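Local coordinates for methyltransferase domain-containing protein (Deinococcus radiodurans, PDB 3M33), which is of unknown function but probably acts as a methyltransferase, at residues T50-A55 against A71-Y76; G113-R118 against A136-V141; W159-E164 against H211-R216. One frame throughout, in Å; residues are numbered along the deposited sequence.

All three contacts lie in one mixed sheet. Contacts 1 and 2 pair parallel strands and are largely buried. Contact 3 pairs antiparallel strands and is only partly buried. Strands 51-55 and 112-118 are neighbours, so contacts 1 and 2 touch through backbone, with centres about 10 Å apart. Strands 136-142 and 204-216 likewise bring contacts 2 and 3 together, their centres about 9 Å apart. Contacts 1 and 3 do not touch. Contact 1 adds an indole-carboxylate bond to the backbone pairing. The side chains of contact 2, in the middle of the sheet, are mostly aliphatic and aromatic, with polar groups at its two ends. Contact 3 has a beta bulge and a histidine-carboxylate bond.

Contact 1 of 3, residues T50-A55 against A71-Y76; sequences TRVLEA and ARWAAY. With SO4 (sulfate ion), chain J.
The W73 indole has V52 over one face and E54 at its edge. V52 CG1 sits 3.7 Å from the centroid of the W73 six-membered ring, a CH-pi contact close to the ring normal. This branch is anti to the backbone N (chi1 -176°), which lays it across the benzo part of the indole. At the edge, W73 NE1 donates to E54 OE1 at 2.9 Å. The oxygen lies in the ring plane; the N-H meets it on the anti side, tilted out of the carboxylate plane. The carboxylate itself is turned 73° from the ring. The bond gives this buried carboxylate a partner.

The Y76 ring lies on the other face of the sheet. A55 CA stands over one of its faces, 4.0 Å from the centroid, and L53 CD1 approaches an edge. W98 meets Y76 edge-to-face. Near the start of the strands, R72 CD covers one face of the R51 guanidinium, at 3.9 Å from R51 NH2. The R72 head group turns instead to D94, in a salt bridge.

Backbone bonds alternate along the pair, among them A74 N to V52 O at 2.7 Å. Helix 61-66 joins the strands and packs on W73 through A63 and F66. This is a beta-alpha-beta unit, consistent with the Rossmann-like fold of methyltransferases.

Contact 2 of 3, residues G113-R118 against A136-V141; sequences GLIVSR and AHFLYV
I115 and F138 meet in the tightly packed part of this contact. I115 CG2 approaches the edge of the F138 ring, in its plane, with 3.8 Å to F138 CD1. The two side chains cross at about a right angle. The CG2 branch of I115 stands anti to the backbone N, and this carries the methyl toward the ring. Further along the same face, S117 OG lies at the edge of the Y140 ring, 3.9 Å from Y140 CD1. Helix 149-156 covers these aromatics, with L154 on F138 and V150 on Y140.

On the other face, L114 CD1 reaches H137 CB at 3.9 Å and also touches L139 CB. V116 and L139 lie side by side and point the same way. Their branches meet more loosely, with V116 CG2 and L139 CD2 4.2 Å apart. R118 runs alongside V141, its CG 3.8 Å from V141 CG1. Its guanidinium forms salt bridges with D62, E35 and D39. Helix 36-45 packs on this face through F38.

The G113 end is more open to solvent and holds a water. G113 O accepts from H137 N at 2.9 Å and also from the water. The same water is 2.6 Å from H137 ND1, at the edge of the imidazole. H137 is partly exposed, as is G113.

The strands run 3° from parallel, and five backbone bonds join them in alternation. Parallel pairing with helices on both faces is typical of the alpha/beta core of Rossmann-like methyltransferases.

Contact 3 of 3, residues W159-E164 against H211-R216; sequences WDIVAE and HLVLAR
L214 O is gripped by two backbone donors, V162 N at 2.8 Å and A163 N at 3.2 Å. Both donors are tilted from the carbonyl plane, by about 20°. L214 N returns a nearly straight bond to A163 O at 2.9 Å. V162 and A163 therefore both face L214, which makes a classic beta bulge and shifts the register by one residue. The side chains follow. V162 CG2 is squeezed between its own backbone N and carbonyl carbon, a torsion that brings it to 3.7 Å from L214 CG. A163 CB meets L214 CB at 4.0 Å.

Beyond the bulge, H211 NE2 donates to E164 OE2 at 2.7 Å. It uses the anti lone pair of the oxygen. Carboxylate and imidazole are nearly coplanar, 15° apart. V213 CG2 lies over one face of the imidazole. H211 ND1 is hydrogen-bonded to V147 N, so both ring nitrogens have partners and the rotation of the ring is fixed. H166 stacks on H211.

At the other end, D160 and R216 exchange two backbone bonds. R216 C lies over one face of the W159 indole, toward its rim; W159 CE3 is also 3.5 Å from R216 CA.

Strand 204-216 lies between strands 160-173 and 136-142. Helix 149-156 covers W159, V213 and A215 through L154. Helix 36-45 covers A163 and L214 on the opposite face, through W41 and L45.

Contact 1 of 3, residues T50-A55 against A71-Y76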
loop_
_atom_site.group_PDB
_atom_site.type_symbol
_atom_site.label_atom_id
_atom_site.label_comp_id
_atom_site.label_asym_id
_atom_site.label_seq_id
_atom_site.Cartn_x
_atom_site.Cartn_y
_atom_site.Cartn_z
ATOM N N THR A 50 20.488 -1.551 -3.642
ATOM C CA THR A 50 19.256 -2.319 -3.384
ATOM C C THR A 50 18.416 -2.589 -4.632
ATOM O O THR A 50 18.071 -1.659 -5.357
ATOM C CB THR A 50 18.350 -1.586 -2.383
ATOM O OG1 THR A 50 19.091 -1.301 -1.187
ATOM C CG2 THR A 50 17.135 -2.426 -2.056
ATOM N N ARG A 51 18.080 -3.858 -4.862
ATOM C CA ARG A 51 17.123 -4.250 -5.895
ATOM C C ARG A 51 15.733 -4.384 -5.284
ATOM O O ARG A 51 15.504 -5.229 -4.413
ATOM C CB ARG A 51 17.507 -5.591 -6.527
ATOM C CG ARG A 51 19.006 -5.827 -6.662
ATOM C CD ARG A 51 19.565 -5.251 -7.927
ATOM N NE ARG A 51 19.265 -6.061 -9.105
ATOM C CZ ARG A 51 19.674 -5.756 -10.336
ATOM N NH1 ARG A 51 20.405 -4.663 -10.542
ATOM N NH2 ARG A 51 19.358 -6.540 -11.360
ATOM N N VAL A 52 14.802 -3.571 -5.763
ATOM C CA VAL A 52 13.480 -3.501 -5.170
ATOM C C VAL A 52 12.418 -4.113 -6.078
ATOM O O VAL A 52 12.454 -3.942 -7.296
ATOM C CB VAL A 52 13.095 -2.051 -4.857
ATOM C CG1 VAL A 52 11.738 -2.000 -4.140
ATOM C CG2 VAL A 52 14.171 -1.396 -4.007
ATOM N N LEU A 53 11.493 -4.847 -5.472
ATOM C CA LEU A 53 10.263 -5.254 -6.129
ATOM C C LEU A 53 9.079 -4.658 -5.376
ATOM O O LEU A 53 8.915 -4.887 -4.169
ATOM C CB LEU A 53 10.136 -6.770 -6.160
ATOM C CG LEU A 53 8.833 -7.253 -6.802
ATOM C CD1 LEU A 53 8.859 -6.989 -8.316
ATOM C CD2 LEU A 53 8.646 -8.728 -6.543
ATOM N N GLU A 54 8.261 -3.881 -6.084
ATOM C CA GLU A 54 7.070 -3.290 -5.486
ATOM C C GLU A 54 5.816 -3.954 -6.020
ATOM O O GLU A 54 5.561 -3.930 -7.220
ATOM C CB GLU A 54 7.000 -1.788 -5.766
ATOM C CG GLU A 54 5.852 -1.111 -5.031
ATOM C CD GLU A 54 5.452 0.240 -5.616
ATOM O OE1 GLU A 54 6.113 0.737 -6.556
ATOM O OE2 GLU A 54 4.453 0.799 -5.126
ATOM N N ALA A 55 5.039 -4.550 -5.126
ATOM C CA ALA A 55 3.766 -5.157 -5.506
ATOM C C ALA A 55 2.643 -4.123 -5.492
ATOM O O ALA A 55 2.459 -3.387 -4.511
ATOM C CB ALA A 55 3.427 -6.322 -4.564
ATOM N N ALA A 71 19.098 0.694 -6.594
ATOM C CA ALA A 71 19.830 0.268 -7.783
ATOM C C ALA A 71 18.849 -0.034 -8.902
ATOM O O ALA A 71 19.107 0.267 -10.063
ATOM C CB ALA A 71 20.654 -0.992 -7.484
ATOM N N ARG A 72 17.733 -0.660 -8.539
ATOM C CA ARG A 72 16.680 -1.002 -9.495
ATOM C C ARG A 72 15.349 -1.032 -8.744
ATOM O O ARG A 72 15.279 -1.547 -7.636
ATOM C CB ARG A 72 16.958 -2.368 -10.133
ATOM C CG ARG A 72 15.904 -2.812 -11.150
ATOM C CD ARG A 72 16.325 -4.071 -11.899
ATOM N NE ARG A 72 15.317 -4.465 -12.885
ATOM C CZ ARG A 72 14.491 -5.495 -12.737
ATOM N NH1 ARG A 72 14.574 -6.252 -11.650
ATOM N NH2 ARG A 72 13.597 -5.778 -13.679
ATOM N N TRP A 73 14.310 -0.452 -9.330
ATOM C CA TRP A 73 12.967 -0.531 -8.757
ATOM C C TRP A 73 12.070 -1.239 -9.756
ATOM O O TRP A 73 11.606 -0.634 -10.722
ATOM C CB TRP A 73 12.419 0.873 -8.478
ATOM C CG TRP A 73 11.146 0.930 -7.673
ATOM C CD1 TRP A 73 9.859 0.772 -8.133
ATOM C CD2 TRP A 73 11.037 1.205 -6.270
ATOM N NE1 TRP A 73 8.969 0.919 -7.102
ATOM C CE2 TRP A 73 9.665 1.183 -5.947
ATOM C CE3 TRP A 73 11.968 1.468 -5.258
ATOM C CZ2 TRP A 73 9.203 1.400 -4.653
ATOM C CZ3 TRP A 73 11.501 1.679 -3.961
ATOM C CH2 TRP A 73 10.137 1.640 -3.674
ATOM N N ALA A 74 11.846 -2.530 -9.549
ATOM C CA ALA A 74 10.899 -3.257 -10.383
ATOM C C ALA A 74 9.527 -3.142 -9.719
ATOM O O ALA A 74 9.432 -3.121 -8.495
ATOM C CB ALA A 74 11.324 -4.725 -10.528
ATOM N N ALA A 75 8.467 -3.056 -10.513
ATOM C CA ALA A 75 7.138 -2.806 -9.960
ATOM C C ALA A 75 6.072 -3.458 -10.839
ATOM O O ALA A 75 6.243 -3.543 -12.064
ATOM C CB ALA A 75 6.898 -1.315 -9.874
ATOM N N TYR A 76 4.973 -3.914 -10.241
ATOM C CA TYR A 76 3.885 -4.445 -11.068
ATOM C C TYR A 76 2.494 -4.109 -10.590
ATOM O O TYR A 76 2.253 -3.934 -9.396
ATOM C CB TYR A 76 3.994 -5.966 -11.226
ATOM C CG TYR A 76 3.756 -6.750 -9.952
ATOM C CD1 TYR A 76 2.475 -7.109 -9.563
ATOM C CD2 TYR A 76 4.821 -7.135 -9.144
ATOM C CE1 TYR A 76 2.260 -7.844 -8.405
ATOM C CE2 TYR A 76 4.622 -7.867 -7.988
ATOM C CZ TYR A 76 3.342 -8.219 -7.625
ATOM O OH TYR A 76 3.146 -8.937 -6.476
HETATM S S SO4 J . 19.998 -6.427 -3.029
HETATM O O1 SO4 J . 20.161 -5.726 -1.747
HETATM O O2 SO4 J . 21.220 -6.301 -3.830
HETATM O O3 SO4 J . 19.735 -7.849 -2.789
HETATM O O4 SO4 J . 18.906 -5.815 -3.755
#

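Contact 2 of 3, residues G113-R118 against A136-V141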
loop_
_atom_site.group_PDB
_atom_site.type_symbol
_atom_site.label_atom_id
_atom_site.label_comp_id
_atom_site.label_asym_id
_atom_site.label_seq_id
_atom_site.Cartn_x
_atom_site.Cartn_y
_atom_site.Cartn_z
ATOM N N GLY A 113 16.438 -7.569 -2.978
ATOM C CA GLY A 113 16.801 -7.326 -1.591
ATOM C C GLY A 113 15.661 -6.713 -0.790
ATOM O O GLY A 113 15.656 -6.737 0.443
ATOM N N LEU A 114 14.685 -6.150 -1.489
ATOM C CA LEU A 114 13.512 -5.584 -0.823
ATOM C C LEU A 114 12.240 -5.868 -1.624
ATOM O O LEU A 114 12.196 -5.644 -2.838
ATOM C CB LEU A 114 13.684 -4.069 -0.611
ATOM C CG LEU A 114 12.523 -3.309 0.030
ATOM C CD1 LEU A 114 12.353 -3.750 1.478
ATOM C CD2 LEU A 114 12.776 -1.799 -0.038
ATOM N N ILE A 115 11.212 -6.363 -0.943
ATOM C CA ILE A 115 9.902 -6.506 -1.551
ATOM C C ILE A 115 8.986 -5.615 -0.747
ATOM O O ILE A 115 8.877 -5.755 0.460
ATOM C CB ILE A 115 9.395 -7.961 -1.528
ATOM C CG1 ILE A 115 10.276 -8.860 -2.403
ATOM C CG2 ILE A 115 7.968 -8.032 -2.003
ATOM C CD1 ILE A 115 11.601 -9.212 -1.760
ATOM N N VAL A 116 8.343 -4.669 -1.407
ATOM C CA VAL A 116 7.583 -3.677 -0.683
ATOM C C VAL A 116 6.139 -3.599 -1.186
ATOM O O VAL A 116 5.860 -3.824 -2.373
ATOM C CB VAL A 116 8.270 -2.308 -0.765
ATOM C CG1 VAL A 116 8.292 -1.818 -2.184
ATOM C CG2 VAL A 116 7.547 -1.311 0.110
ATOM N N SER A 117 5.207 -3.309 -0.281
ATOM C CA SER A 117 3.812 -3.160 -0.682
ATOM C C SER A 117 3.096 -2.161 0.200
ATOM O O SER A 117 2.930 -2.399 1.399
ATOM C CB SER A 117 3.096 -4.510 -0.601
ATOM O OG SER A 117 1.716 -4.363 -0.867
ATOM N N ARG A 118 2.665 -1.050 -0.390
ATOM C CA ARG A 118 1.902 -0.068 0.362
ATOM C C ARG A 118 0.422 -0.347 0.149
ATOM O O ARG A 118 -0.143 0.038 -0.867
ATOM C CB ARG A 118 2.248 1.367 -0.068
ATOM C CG ARG A 118 1.500 2.440 0.752
ATOM C CD ARG A 118 1.563 3.856 0.132
ATOM N NE ARG A 118 2.931 4.368 -0.001
ATOM C CZ ARG A 118 3.582 5.061 0.937
ATOM N NH1 ARG A 118 3.012 5.330 2.120
ATOM N NH2 ARG A 118 4.816 5.490 0.694
ATOM N N ALA A 136 17.057 -10.529 2.343
ATOM C CA ALA A 136 16.085 -9.559 1.839
ATOM C C ALA A 136 15.121 -9.184 2.958
ATOM O O ALA A 136 14.945 -9.959 3.908
ATOM C CB ALA A 136 15.319 -10.156 0.669
ATOM N N HIS A 137 14.509 -8.002 2.848
ATOM C CA HIS A 137 13.415 -7.596 3.732
ATOM C C HIS A 137 12.092 -7.583 2.962
ATOM O O HIS A 137 12.065 -7.346 1.749
ATOM C CB HIS A 137 13.639 -6.177 4.273
ATOM C CG HIS A 137 14.676 -6.079 5.346
ATOM N ND1 HIS A 137 16.003 -5.833 5.077
ATOM C CD2 HIS A 137 14.578 -6.162 6.695
ATOM C CE1 HIS A 137 16.682 -5.787 6.210
ATOM N NE2 HIS A 137 15.841 -5.980 7.207
ATOM N N PHE A 138 10.992 -7.790 3.670
ATOM C CA PHE A 138 9.669 -7.560 3.097
ATOM C C PHE A 138 9.054 -6.432 3.912
ATOM O O PHE A 138 9.024 -6.506 5.135
ATOM C CB PHE A 138 8.801 -8.821 3.244
ATOM C CG PHE A 138 7.338 -8.586 2.957
ATOM C CD1 PHE A 138 6.882 -8.450 1.651
ATOM C CD2 PHE A 138 6.419 -8.505 3.990
ATOM C CE1 PHE A 138 5.524 -8.216 1.380
ATOM C CE2 PHE A 138 5.064 -8.277 3.734
ATOM C CZ PHE A 138 4.618 -8.130 2.421
ATOM N N LEU A 139 8.562 -5.393 3.251
ATOM C CA LEU A 139 8.014 -4.252 3.952
ATOM C C LEU A 139 6.572 -3.993 3.501
ATOM O O LEU A 139 6.300 -3.870 2.301
ATOM C CB LEU A 139 8.885 -3.009 3.718
ATOM C CG LEU A 139 8.346 -1.690 4.277
ATOM C CD1 LEU A 139 8.265 -1.773 5.794
ATOM C CD2 LEU A 139 9.209 -0.524 3.838
ATOM N N TYR A 140 5.657 -3.886 4.462
ATOM C CA TYR A 140 4.226 -3.737 4.160
ATOM C C TYR A 140 3.526 -2.755 5.101
ATOM O O TYR A 140 3.848 -2.680 6.288
ATOM C CB TYR A 140 3.543 -5.107 4.258
ATOM C CG TYR A 140 2.017 -5.085 4.190
ATOM C CD1 TYR A 140 1.358 -5.080 2.964
ATOM C CD2 TYR A 140 1.243 -5.107 5.348
ATOM C CE1 TYR A 140 -0.033 -5.076 2.887
ATOM C CE2 TYR A 140 -0.153 -5.113 5.284
ATOM C CZ TYR A 140 -0.780 -5.090 4.043
ATOM O OH TYR A 140 -2.156 -5.078 3.947
ATOM N N VAL A 141 2.567 -1.998 4.574
ATOM C CA VAL A 141 1.632 -1.292 5.440
ATOM C C VAL A 141 0.205 -1.569 4.967
ATOM O O VAL A 141 -0.092 -1.478 3.774
ATOM C CB VAL A 141 1.910 0.234 5.566
ATOM C CG1 VAL A 141 1.741 0.940 4.231
ATOM C CG2 VAL A 141 0.950 0.853 6.609
HETATM O O HOH W 1 16.854 -5.299 2.633
#

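Contact 3 of 3, residues W159-E164 against H211-R216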
loop_
_atom_site.group_PDB
_atom_site.type_symbol
_atom_site.label_atom_id
_atom_site.label_comp_id
_atom_site.label_asym_id
_atom_site.label_seq_id
_atom_site.Cartn_x
_atom_site.Cartn_y
_atom_site.Cartn_z
ATOM N N TRP A 159 9.419 -16.843 7.457
ATOM C CA TRP A 159 10.015 -15.515 7.619
ATOM C C TRP A 159 9.758 -14.942 9.017
ATOM O O TRP A 159 8.738 -15.240 9.630
ATOM C CB TRP A 159 9.486 -14.560 6.535
ATOM C CG TRP A 159 10.227 -14.704 5.236
ATOM C CD1 TRP A 159 10.525 -15.876 4.589
ATOM C CD2 TRP A 159 10.784 -13.653 4.435
ATOM N NE1 TRP A 159 11.233 -15.615 3.446
ATOM C CE2 TRP A 159 11.404 -14.259 3.324
ATOM C CE3 TRP A 159 10.823 -12.256 4.552
ATOM C CZ2 TRP A 159 12.049 -13.520 2.333
ATOM C CZ3 TRP A 159 11.468 -11.526 3.577
ATOM C CH2 TRP A 159 12.072 -12.156 2.480
ATOM N N ASP A 160 10.679 -14.116 9.511
ATOM C CA ASP A 160 10.543 -13.513 10.832
ATOM C C ASP A 160 10.120 -12.053 10.746
ATOM O O ASP A 160 10.620 -11.300 9.910
ATOM C CB ASP A 160 11.871 -13.558 11.575
ATOM C CG ASP A 160 12.393 -14.958 11.740
ATOM O OD1 ASP A 160 11.743 -15.745 12.454
ATOM O OD2 ASP A 160 13.455 -15.266 11.157
ATOM N N ILE A 161 9.225 -11.641 11.639
ATOM C CA ILE A 161 8.901 -10.229 11.757
ATOM C C ILE A 161 9.988 -9.548 12.582
ATOM O O ILE A 161 10.311 -9.992 13.675
ATOM C CB ILE A 161 7.518 -10.028 12.386
ATOM C CG1 ILE A 161 6.437 -10.526 11.424
ATOM C CG2 ILE A 161 7.284 -8.564 12.716
ATOM C CD1 ILE A 161 5.047 -10.487 12.005
ATOM N N VAL A 162 10.585 -8.491 12.053
ATOM C CA VAL A 162 11.595 -7.776 12.826
ATOM C C VAL A 162 11.062 -6.442 13.375
ATOM O O VAL A 162 11.595 -5.910 14.329
ATOM C CB VAL A 162 12.928 -7.593 12.050
ATOM C CG1 VAL A 162 13.477 -8.948 11.594
ATOM C CG2 VAL A 162 12.757 -6.680 10.884
ATOM N N ALA A 163 9.989 -5.923 12.791
ATOM C CA ALA A 163 9.373 -4.709 13.314
ATOM C C ALA A 163 7.899 -4.687 12.962
ATOM O O ALA A 163 7.508 -5.055 11.853
ATOM C CB ALA A 163 10.041 -3.469 12.760
ATOM N N GLU A 164 7.086 -4.209 13.897
ATOM C CA GLU A 164 5.658 -4.200 13.687
ATOM C C GLU A 164 5.026 -3.047 14.450
ATOM O O GLU A 164 5.327 -2.836 15.613
ATOM C CB GLU A 164 5.082 -5.542 14.130
ATOM C CG GLU A 164 3.595 -5.684 13.913
ATOM C CD GLU A 164 3.113 -7.119 14.130
ATOM O OE1 GLU A 164 3.761 -7.873 14.889
ATOM O OE2 GLU A 164 2.085 -7.491 13.534
ATOM N N HIS A 211 -1.359 -1.007 9.805
ATOM C CA HIS A 211 -0.575 -2.104 10.358
ATOM C C HIS A 211 0.727 -2.195 9.572
ATOM O O HIS A 211 0.718 -2.616 8.422
ATOM C CB HIS A 211 -1.354 -3.413 10.184
ATOM C CG HIS A 211 -0.689 -4.613 10.781
ATOM N ND1 HIS A 211 -1.114 -5.902 10.517
ATOM C CD2 HIS A 211 0.348 -4.731 11.644
ATOM C CE1 HIS A 211 -0.363 -6.756 11.186
ATOM N NE2 HIS A 211 0.539 -6.075 11.869
ATOM N N LEU A 212 1.845 -1.810 10.182
ATOM C CA LEU A 212 3.138 -1.861 9.498
ATOM C C LEU A 212 3.885 -3.120 9.865
ATOM O O LEU A 212 3.938 -3.485 11.040
ATOM C CB LEU A 212 4.016 -0.670 9.888
ATOM C CG LEU A 212 3.758 0.737 9.377
ATOM C CD1 LEU A 212 2.402 1.248 9.829
ATOM C CD2 LEU A 212 4.867 1.663 9.874
ATOM N N VAL A 213 4.493 -3.766 8.873
ATOM C CA VAL A 213 5.226 -4.996 9.110
ATOM C C VAL A 213 6.524 -4.978 8.313
ATOM O O VAL A 213 6.515 -4.777 7.101
ATOM C CB VAL A 213 4.388 -6.255 8.708
ATOM C CG1 VAL A 213 5.209 -7.522 8.817
ATOM C CG2 VAL A 213 3.145 -6.374 9.568
ATOM N N LEU A 214 7.639 -5.169 9.003
ATOM C CA LEU A 214 8.914 -5.396 8.340
ATOM C C LEU A 214 9.349 -6.801 8.729
ATOM O O LEU A 214 9.366 -7.149 9.913
ATOM C CB LEU A 214 9.946 -4.370 8.825
ATOM C CG LEU A 214 11.371 -4.492 8.274
ATOM C CD1 LEU A 214 11.341 -4.259 6.775
ATOM C CD2 LEU A 214 12.297 -3.483 8.936
ATOM N N ALA A 215 9.673 -7.618 7.738
ATOM C CA ALA A 215 10.025 -9.009 7.991
ATOM C C ALA A 215 11.286 -9.387 7.224
ATOM O O ALA A 215 11.675 -8.709 6.269
ATOM C CB ALA A 215 8.872 -9.917 7.582
ATOM N N ARG A 216 11.923 -10.473 7.639
ATOM C CA ARG A 216 13.076 -10.977 6.926
ATOM C C ARG A 216 13.294 -12.428 7.343
ATOM O O ARG A 216 12.822 -12.858 8.402
ATOM C CB ARG A 216 14.291 -10.097 7.219
ATOM C CG ARG A 216 15.525 -10.833 7.683
ATOM C CD ARG A 216 16.476 -9.887 8.425
ATOM N NE ARG A 216 17.374 -9.179 7.521
ATOM C CZ ARG A 216 18.288 -8.303 7.923
ATOM N NH1 ARG A 216 18.411 -8.023 9.216
ATOM N NH2 ARG A 216 19.077 -7.704 7.036
#